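PDB 4NJ5: histone-lysine N-methyltransferase family member SUVH9 from Arabidopsis thaliana, which acts in gene silencing, lacks methyltransferase activity and may bind methylated DNA and recruit RNA polymerase V to chromatin in RNA-directed DNA methylation. Local coordinates for residues K69-G73 with S74-V78; F88-V92 with M93-G97; Y191-D194 with G195-R198; F473-H476 with D477-L481. All coordinates share one frame; numbering follows the deposited sequence.

Overall arrangement
Contacts 1, 2 and 3 follow one another along the chain and lie within the SAD/SRA domain, their centres 11 to 13 Å apart. Contact 1 is a loop ahead of strand 83-84, contact 2 the end of helix 87-92, and contact 3 a kink in strand 190-206, which pairs with strand 83-84. All three touch: Ile-75 of contact 1 packs on the chain at Met-93 and Gly-94 of contact 2, Leu-196 of contact 3 reaches Gly-73 and Ser-74, and Leu-95 packs on the Tyr-193 ring. Contact 4 comes last in the chain, in the SET domain; its centre is about 41 to 46 Å from the others, with no touch, close to the pre-SET zinc cluster.

Contact 1: residues K69-G73 with S74-V78; sequences KRIVG and SIPGV
Ile-71 and Ile-75 meet across a bend in a loop that has neither helix nor strand, and the backbone turns at Gly-73 to bring them together. Gly-73 has a positive phi (90°, with psi -145°), a conformation in which a beta carbon would press against the preceding carbonyl oxygen, so only the residue without one fits comfortably. Beyond it, a type II beta turn runs from Ile-75 to Val-78, closed by a bond of 3.0 Å from Val-78 N to Ile-75 O. Pro-76 suits the second position of this turn because its ring already fixes phi near the required value, and Gly-77 accepts the positive phi of the third.

The side-chain contact is apolar. With CG1 of Ile-71 beside the backbone N (chi1 -65°), the CG2 methyl falls opposite that nitrogen and lies 3.7 Å from Ile-75 CD1 and 3.6 Å from Ser-74 O. The other branch of the same isoleucine ends in CD1, which approaches Pro-76 CD more loosely at 4.3 Å. A beta-branched residue is apt here, since its two arms serve two neighbours.

Arg-175 of strand 174-180 binds the carbonyl oxygens of both Ile-71 and Gly-73, tying the bend to the sheet, while helix 8-35 packs on the far end of the loop through Phe-12 against Pro-76 and Val-16 against Val-78.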
# COMPACT_ATOMS: atom_id res chain seq x y z
N LYS A 69 -18.05 -10.90 -15.30
CA LYS A 69 -18.57 -9.53 -15.28
C LYS A 69 -20.06 -9.41 -14.94
O LYS A 69 -20.65 -8.35 -15.10
CB LYS A 69 -18.27 -8.82 -16.60
CG LYS A 69 -17.03 -7.94 -16.57
CD LYS A 69 -16.32 -7.92 -17.93
CE LYS A 69 -17.31 -7.72 -19.06
NZ LYS A 69 -18.10 -6.47 -18.88
N ARG A 70 -20.65 -10.50 -14.45
CA ARG A 70 -22.09 -10.52 -14.20
C ARG A 70 -22.51 -9.79 -12.93
O ARG A 70 -23.69 -9.74 -12.59
CB ARG A 70 -22.62 -11.96 -14.18
CG ARG A 70 -22.45 -12.69 -15.51
CD ARG A 70 -23.01 -14.11 -15.45
NE ARG A 70 -22.73 -14.86 -16.68
CZ ARG A 70 -22.13 -16.04 -16.72
NH1 ARG A 70 -21.73 -16.63 -15.60
NH2 ARG A 70 -21.92 -16.64 -17.88
N ILE A 71 -21.54 -9.21 -12.23
CA ILE A 71 -21.82 -8.48 -11.00
C ILE A 71 -22.03 -6.99 -11.27
O ILE A 71 -21.13 -6.31 -11.75
CB ILE A 71 -20.70 -8.65 -9.96
CG1 ILE A 71 -20.62 -10.11 -9.51
CG2 ILE A 71 -20.92 -7.72 -8.78
CD1 ILE A 71 -19.70 -10.33 -8.33
N VAL A 72 -23.22 -6.50 -10.95
CA VAL A 72 -23.49 -5.07 -11.03
C VAL A 72 -23.50 -4.48 -9.63
O VAL A 72 -23.99 -5.11 -8.68
CB VAL A 72 -24.80 -4.75 -11.82
CG1 VAL A 72 -25.34 -6.01 -12.48
CG2 VAL A 72 -25.85 -4.11 -10.92
N GLY A 73 -22.95 -3.28 -9.48
CA GLY A 73 -22.86 -2.65 -8.18
C GLY A 73 -21.57 -3.01 -7.48
O GLY A 73 -20.54 -3.19 -8.11
N SER A 74 -21.63 -3.14 -6.16
CA SER A 74 -20.43 -3.36 -5.36
C SER A 74 -19.77 -4.72 -5.64
O SER A 74 -20.46 -5.72 -5.86
CB SER A 74 -20.75 -3.23 -3.87
OG SER A 74 -21.48 -2.05 -3.60
N ILE A 75 -18.44 -4.74 -5.64
CA ILE A 75 -17.70 -5.99 -5.68
C ILE A 75 -17.40 -6.40 -4.24
O ILE A 75 -16.75 -5.65 -3.51
CB ILE A 75 -16.38 -5.85 -6.47
CG1 ILE A 75 -16.65 -5.32 -7.88
CG2 ILE A 75 -15.64 -7.19 -6.54
CD1 ILE A 75 -17.54 -6.21 -8.74
N PRO A 76 -17.89 -7.57 -3.81
CA PRO A 76 -17.72 -8.01 -2.43
C PRO A 76 -16.25 -8.09 -2.04
O PRO A 76 -15.46 -8.71 -2.76
CB PRO A 76 -18.36 -9.41 -2.42
CG PRO A 76 -19.33 -9.38 -3.55
CD PRO A 76 -18.67 -8.54 -4.61
N GLY A 77 -15.90 -7.46 -0.92
CA GLY A 77 -14.53 -7.47 -0.45
C GLY A 77 -13.72 -6.26 -0.90
O GLY A 77 -12.67 -5.97 -0.35
N VAL A 78 -14.21 -5.57 -1.93
CA VAL A 78 -13.55 -4.37 -2.41
C VAL A 78 -14.30 -3.15 -1.91
O VAL A 78 -15.47 -2.95 -2.25
CB VAL A 78 -13.46 -4.33 -3.95
CG1 VAL A 78 -12.70 -3.08 -4.40
CG2 VAL A 78 -12.79 -5.59 -4.47

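Contact 2: residues F88-V92 with M93-G97; sequences FELCV and MGLHG
Met-93 N donates to Glu-89 O at 3.1 Å, the last ordinary helical bond before the chain leaves helix 87-92. The flexible thioether of Met-93 bends at chi2 and chi3 (49° and 69°), which folds it back along the helix: CE comes 3.7 Å from Val-92 CG1 and 4.0 Å from Glu-89 CG, the side chains of Glu-89 and Met-93 running side by side. Gly-94 follows with a positive phi of 66° that glycine adopts readily, and it is the C-prime residue of a Schellman motif. Its N bonds to Cys-91 O at 3.0 Å from well above the carbonyl plane. The companion bond of the motif, Leu-95 N to Leu-90 O, is 2.9 Å long, its nitrogen nearly in line with the C=O but the N-H bent away. Leu-90 O also receives a weak bond from His-96 N, so two donors from the loop converge on one carbonyl at the helix end. The side chain of Leu-95 meets its partner obliquely, CD1 lying 4.0 Å from Leu-90 CD2, an apolar contact beside the Schellman bonds. At His-96 the chain turns back alongside the helix, and its carbonyl O lies 3.2 Å from Cys-91 CA in a CH...O contact. Gly-97 then passes beside the Cys-91 sulfur.

Phe-84 of strand 83-84 packs against Leu-90, Met-93 and Leu-95, strand 117-124 meets Leu-90 and His-96 through Ile-122, and helix 8-35 lies against Val-92 and Met-93 through Thr-19 and forms the salt bridge from Arg-20 to Glu-89.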
# COMPACT_ATOMS: atom_id res chain seq x y z
N PHE A 88 -4.74 -3.17 -15.18
CA PHE A 88 -4.96 -4.62 -15.21
C PHE A 88 -5.33 -5.12 -13.82
O PHE A 88 -6.13 -6.05 -13.66
CB PHE A 88 -3.71 -5.33 -15.70
CG PHE A 88 -3.97 -6.36 -16.75
CD1 PHE A 88 -4.42 -7.62 -16.40
CD2 PHE A 88 -3.75 -6.08 -18.09
CE1 PHE A 88 -4.65 -8.58 -17.37
CE2 PHE A 88 -3.98 -7.03 -19.06
CZ PHE A 88 -4.43 -8.29 -18.70
N GLU A 89 -4.73 -4.50 -12.81
CA GLU A 89 -5.04 -4.79 -11.42
C GLU A 89 -6.54 -4.68 -11.17
O GLU A 89 -7.12 -5.50 -10.46
CB GLU A 89 -4.27 -3.82 -10.51
CG GLU A 89 -4.28 -4.20 -9.05
CD GLU A 89 -3.34 -3.34 -8.22
OE1 GLU A 89 -2.71 -2.41 -8.78
OE2 GLU A 89 -3.23 -3.58 -7.00
N LEU A 90 -7.17 -3.68 -11.78
CA LEU A 90 -8.62 -3.49 -11.67
C LEU A 90 -9.38 -4.67 -12.26
O LEU A 90 -10.47 -5.01 -11.80
CB LEU A 90 -9.05 -2.20 -12.38
CG LEU A 90 -8.40 -0.92 -11.84
CD1 LEU A 90 -8.83 0.28 -12.68
CD2 LEU A 90 -8.76 -0.72 -10.38
N CYS A 91 -8.81 -5.30 -13.28
CA CYS A 91 -9.41 -6.48 -13.89
C CYS A 91 -9.30 -7.65 -12.93
O CYS A 91 -10.25 -8.42 -12.77
CB CYS A 91 -8.72 -6.83 -15.21
SG CYS A 91 -8.70 -5.50 -16.42
N VAL A 92 -8.14 -7.77 -12.30
CA VAL A 92 -7.93 -8.83 -11.30
C VAL A 92 -8.98 -8.76 -10.19
O VAL A 92 -9.52 -9.78 -9.77
CB VAL A 92 -6.52 -8.76 -10.69
CG1 VAL A 92 -6.37 -9.80 -9.58
CG2 VAL A 92 -5.46 -8.97 -11.78
N MET A 93 -9.29 -7.55 -9.73
CA MET A 93 -10.26 -7.36 -8.66
C MET A 93 -11.70 -7.23 -9.14
O MET A 93 -12.59 -6.88 -8.36
CB MET A 93 -9.88 -6.16 -7.79
CG MET A 93 -9.31 -6.55 -6.43
SD MET A 93 -8.01 -7.79 -6.60
CE MET A 93 -6.73 -6.82 -7.39
N GLY A 94 -11.93 -7.49 -10.43
CA GLY A 94 -13.27 -7.48 -10.98
C GLY A 94 -13.97 -6.13 -11.00
O GLY A 94 -15.19 -6.05 -11.17
N LEU A 95 -13.20 -5.05 -10.83
CA LEU A 95 -13.77 -3.71 -10.82
C LEU A 95 -14.04 -3.19 -12.23
O LEU A 95 -15.05 -2.56 -12.49
CB LEU A 95 -12.84 -2.73 -10.10
CG LEU A 95 -12.87 -2.76 -8.57
CD1 LEU A 95 -11.63 -2.08 -8.01
CD2 LEU A 95 -14.14 -2.10 -8.05
N HIS A 96 -13.11 -3.48 -13.14
CA HIS A 96 -13.19 -2.95 -14.50
C HIS A 96 -12.42 -3.89 -15.41
O HIS A 96 -11.23 -4.13 -15.20
CB HIS A 96 -12.59 -1.55 -14.55
CG HIS A 96 -12.95 -0.78 -15.77
ND1 HIS A 96 -12.30 -0.95 -16.98
CD2 HIS A 96 -13.88 0.19 -15.99
CE1 HIS A 96 -12.82 -0.14 -17.88
NE2 HIS A 96 -13.78 0.57 -17.30
N GLY A 97 -13.10 -4.41 -16.43
CA GLY A 97 -12.52 -5.44 -17.28
C GLY A 97 -11.86 -4.97 -18.56
O GLY A 97 -11.31 -5.79 -19.30

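Contact 3: residues Y191-D194 with G195-R198; sequences YVYD and GLFR
A CH-pi contact within a single strand joins Tyr-193 to Gly-195, at a kink in strand 190-206 of the SAD/SRA sheet. The two short segments lie at 62° to each other, so the strand changes direction sharply between them. Gly-195 is the residue that permits this: at its positive phi of 95°, a beta carbon would collide with Asp-194 O. Its CA hydrogens face the tyrosine ring. Tyr-193 CG is anti to the backbone nitrogen (chi1 174°), which folds the ring forward along the chain; Gly-195 CA sits 3.8 Å from the ring centroid over one face, and Gly-195 N is 3.4 Å above the ring plane near its centre. Farther along, Tyr-193 OH lies 3.6 Å from Leu-196 CD2, where the two side chains cross. Phe-197 turns its ring edge to the backbone, CE1 being 3.9 Å from Asp-194 O in a plain edge contact; the hydrogen bond to that oxygen comes from Arg-220 NE. The carboxylate of Asp-194 points elsewhere, to a salt bridge with Arg-178. The bent strand 190-206 pairs antiparallel with 174-180 and 212-220, forming hairpins with both, and such a kink is consistent with the curved sheet of the SAD/SRA domain.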
# COMPACT_ATOMS: atom_id res chain seq x y z
N TYR A 191 -5.08 4.44 -8.98
CA TYR A 191 -6.51 4.24 -9.24
C TYR A 191 -7.24 4.00 -7.93
O TYR A 191 -6.87 3.12 -7.15
CB TYR A 191 -6.75 3.08 -10.21
CG TYR A 191 -6.15 3.32 -11.56
CD1 TYR A 191 -6.65 4.30 -12.40
CD2 TYR A 191 -5.06 2.57 -12.00
CE1 TYR A 191 -6.09 4.54 -13.64
CE2 TYR A 191 -4.50 2.80 -13.24
CZ TYR A 191 -5.01 3.79 -14.05
OH TYR A 191 -4.45 4.02 -15.28
N VAL A 192 -8.27 4.80 -7.68
CA VAL A 192 -9.02 4.68 -6.44
C VAL A 192 -10.50 4.43 -6.71
O VAL A 192 -11.10 5.06 -7.58
CB VAL A 192 -8.81 5.90 -5.52
CG1 VAL A 192 -9.29 7.18 -6.19
CG2 VAL A 192 -9.51 5.69 -4.18
N TYR A 193 -11.08 3.49 -5.98
CA TYR A 193 -12.49 3.17 -6.13
C TYR A 193 -13.33 4.16 -5.33
O TYR A 193 -13.15 4.31 -4.13
CB TYR A 193 -12.74 1.73 -5.67
CG TYR A 193 -14.19 1.33 -5.64
CD1 TYR A 193 -14.97 1.40 -6.78
CD2 TYR A 193 -14.77 0.84 -4.48
CE1 TYR A 193 -16.30 1.02 -6.76
CE2 TYR A 193 -16.09 0.45 -4.44
CZ TYR A 193 -16.85 0.54 -5.59
OH TYR A 193 -18.17 0.16 -5.56
N ASP A 194 -14.25 4.85 -6.01
CA ASP A 194 -15.08 5.86 -5.36
C ASP A 194 -16.52 5.41 -5.13
O ASP A 194 -17.36 6.20 -4.70
CB ASP A 194 -15.07 7.18 -6.15
CG ASP A 194 -13.85 8.04 -5.86
OD1 ASP A 194 -13.21 7.83 -4.80
OD2 ASP A 194 -13.54 8.92 -6.68
N GLY A 195 -16.81 4.15 -5.42
CA GLY A 195 -18.13 3.61 -5.14
C GLY A 195 -19.11 3.64 -6.30
O GLY A 195 -18.73 3.57 -7.47
N LEU A 196 -20.39 3.77 -5.96
CA LEU A 196 -21.48 3.61 -6.92
C LEU A 196 -22.15 4.93 -7.29
O LEU A 196 -22.43 5.77 -6.44
CB LEU A 196 -22.51 2.62 -6.38
CG LEU A 196 -21.95 1.25 -6.02
CD1 LEU A 196 -23.01 0.36 -5.39
CD2 LEU A 196 -21.34 0.59 -7.26
N PHE A 197 -22.41 5.09 -8.59
CA PHE A 197 -23.05 6.27 -9.13
C PHE A 197 -24.19 5.80 -10.02
O PHE A 197 -24.18 4.66 -10.49
CB PHE A 197 -22.06 7.07 -9.98
CG PHE A 197 -21.06 7.87 -9.19
CD1 PHE A 197 -20.10 7.24 -8.41
CD2 PHE A 197 -21.05 9.25 -9.25
CE1 PHE A 197 -19.17 7.98 -7.70
CE2 PHE A 197 -20.14 10.00 -8.54
CZ PHE A 197 -19.19 9.36 -7.76
N ARG A 198 -25.17 6.66 -10.26
CA ARG A 198 -26.21 6.35 -11.23
C ARG A 198 -26.22 7.38 -12.34
O ARG A 198 -25.97 8.56 -12.10
CB ARG A 198 -27.59 6.25 -10.56
CG ARG A 198 -27.94 4.85 -10.10
CD ARG A 198 -29.42 4.71 -9.77
NE ARG A 198 -29.69 3.42 -9.14
CZ ARG A 198 -29.70 3.22 -7.82
NH1 ARG A 198 -29.46 4.23 -7.00
NH2 ARG A 198 -29.95 2.01 -7.33

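Contact 4: residues F473-H476 with D477-L481; sequences FVLH and DHNSL
Leu-475 supplies the apolar part of the contact, at the end of strand 469-475, where its two methyl groups reach different residues of the loop that follows. CD2 lies obliquely against the His-478 ring, 3.3 Å from CE1, and also approaches Ser-480 O. CD1 meets Leu-481 CD1 at 3.8 Å, the two side chains crossing at about a right angle. A branched aliphatic residue suits this place because the returning chain wraps round it.

Strands 469-475 and 485-490 are antiparallel neighbours in a SET-domain sheet, and residues 477-481 belong to the connection between them. Strand 337-338 runs parallel to 469-475 on its other side, and the His-476 side chain lies about 7 Å from that of Cys-340, a ligand in the triangular zinc cluster of the pre-SET region.

Polar contacts shape the loop itself. His-478 takes the rotamer with CG between its backbone N and carbonyl carbon (chi1 81°), which turns ND1 to receive Ser-480 N at 2.8 Å, nearly straight and in the ring plane. Its NE2 is bonded to Phe-483 O, so both ring nitrogens are engaged and the imidazole is fixed in its rotation. A water accepts from His-476 N at 3.1 Å and donates to Asp-477 OD1 at 2.9 Å, with a weaker bond to His-478 O, bridging strand end and loop.

Asp-477 reaches over the His-476 ring with one oxygen: OD1 stands above a face, toward the rim and 3.6 Å from CE1, with the planes 28° apart. The same carboxylate forms a salt bridge through OD2 with Arg-485 of strand 485-490.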
# COMPACT_ATOMS: atom_id res chain seq x y z
N PHE A 473 13.15 -8.33 11.78
CA PHE A 473 14.39 -8.06 12.50
C PHE A 473 15.56 -7.88 11.53
O PHE A 473 15.85 -8.77 10.73
CB PHE A 473 14.68 -9.15 13.54
CG PHE A 473 13.66 -9.22 14.64
CD1 PHE A 473 13.46 -8.15 15.50
CD2 PHE A 473 12.90 -10.37 14.83
CE1 PHE A 473 12.52 -8.21 16.52
CE2 PHE A 473 11.95 -10.44 15.85
CZ PHE A 473 11.77 -9.36 16.70
N VAL A 474 16.21 -6.73 11.63
CA VAL A 474 17.25 -6.33 10.75
C VAL A 474 18.57 -5.95 11.39
O VAL A 474 18.63 -5.32 12.39
CB VAL A 474 16.78 -5.21 9.83
CG1 VAL A 474 17.90 -4.69 8.99
CG2 VAL A 474 15.65 -5.67 8.98
N LEU A 475 19.63 -6.36 10.75
CA LEU A 475 20.95 -5.96 11.12
C LEU A 475 21.56 -5.14 10.03
O LEU A 475 21.51 -5.49 8.88
CB LEU A 475 21.80 -7.16 11.40
CG LEU A 475 21.48 -7.91 12.65
CD1 LEU A 475 22.20 -9.22 12.60
CD2 LEU A 475 21.87 -7.11 13.87
N HIS A 476 22.12 -4.01 10.38
CA HIS A 476 22.94 -3.28 9.46
C HIS A 476 24.15 -2.67 10.05
O HIS A 476 25.24 -2.87 9.58
CB HIS A 476 22.16 -2.30 8.63
CG HIS A 476 21.51 -1.24 9.41
ND1 HIS A 476 22.11 -0.12 9.72
CD2 HIS A 476 20.27 -1.18 9.94
CE1 HIS A 476 21.28 0.61 10.42
NE2 HIS A 476 20.16 -0.02 10.52
N ASP A 477 23.95 -1.82 11.02
CA ASP A 477 25.04 -1.16 11.70
C ASP A 477 25.92 -1.98 12.65
O ASP A 477 27.02 -1.63 12.87
CB ASP A 477 24.57 0.14 12.30
CG ASP A 477 23.57 -0.05 13.34
OD1 ASP A 477 22.81 -1.00 13.26
OD2 ASP A 477 23.56 0.76 14.23
N HIS A 478 25.40 -3.04 13.21
CA HIS A 478 26.12 -3.90 14.08
C HIS A 478 25.84 -5.31 13.73
O HIS A 478 24.96 -5.56 12.96
CB HIS A 478 25.78 -3.61 15.52
CG HIS A 478 24.50 -4.21 16.00
ND1 HIS A 478 24.33 -5.49 16.15
CD2 HIS A 478 23.37 -3.63 16.43
CE1 HIS A 478 23.15 -5.73 16.61
NE2 HIS A 478 22.55 -4.59 16.79
N ASN A 479 26.60 -6.25 14.26
CA ASN A 479 26.39 -7.67 13.95
C ASN A 479 26.10 -8.61 15.12
O ASN A 479 26.50 -9.77 15.10
CB ASN A 479 27.55 -8.21 13.12
CG ASN A 479 27.14 -8.52 11.70
OD1 ASN A 479 25.96 -8.77 11.43
ND2 ASN A 479 28.09 -8.50 10.78
N SER A 480 25.37 -8.12 16.11
CA SER A 480 24.97 -8.96 17.23
C SER A 480 23.60 -9.57 16.99
O SER A 480 22.60 -8.86 16.93
CB SER A 480 24.94 -8.16 18.53
OG SER A 480 24.43 -8.93 19.60
N LEU A 481 23.55 -10.90 16.85
CA LEU A 481 22.28 -11.62 16.67
C LEU A 481 21.29 -11.37 17.80
O LEU A 481 20.08 -11.45 17.60
CB LEU A 481 22.53 -13.12 16.52
CG LEU A 481 23.01 -13.68 15.18
CD1 LEU A 481 22.96 -12.63 14.07
CD2 LEU A 481 24.41 -14.27 15.31
O HOH W 1 22.19 -3.85 13.52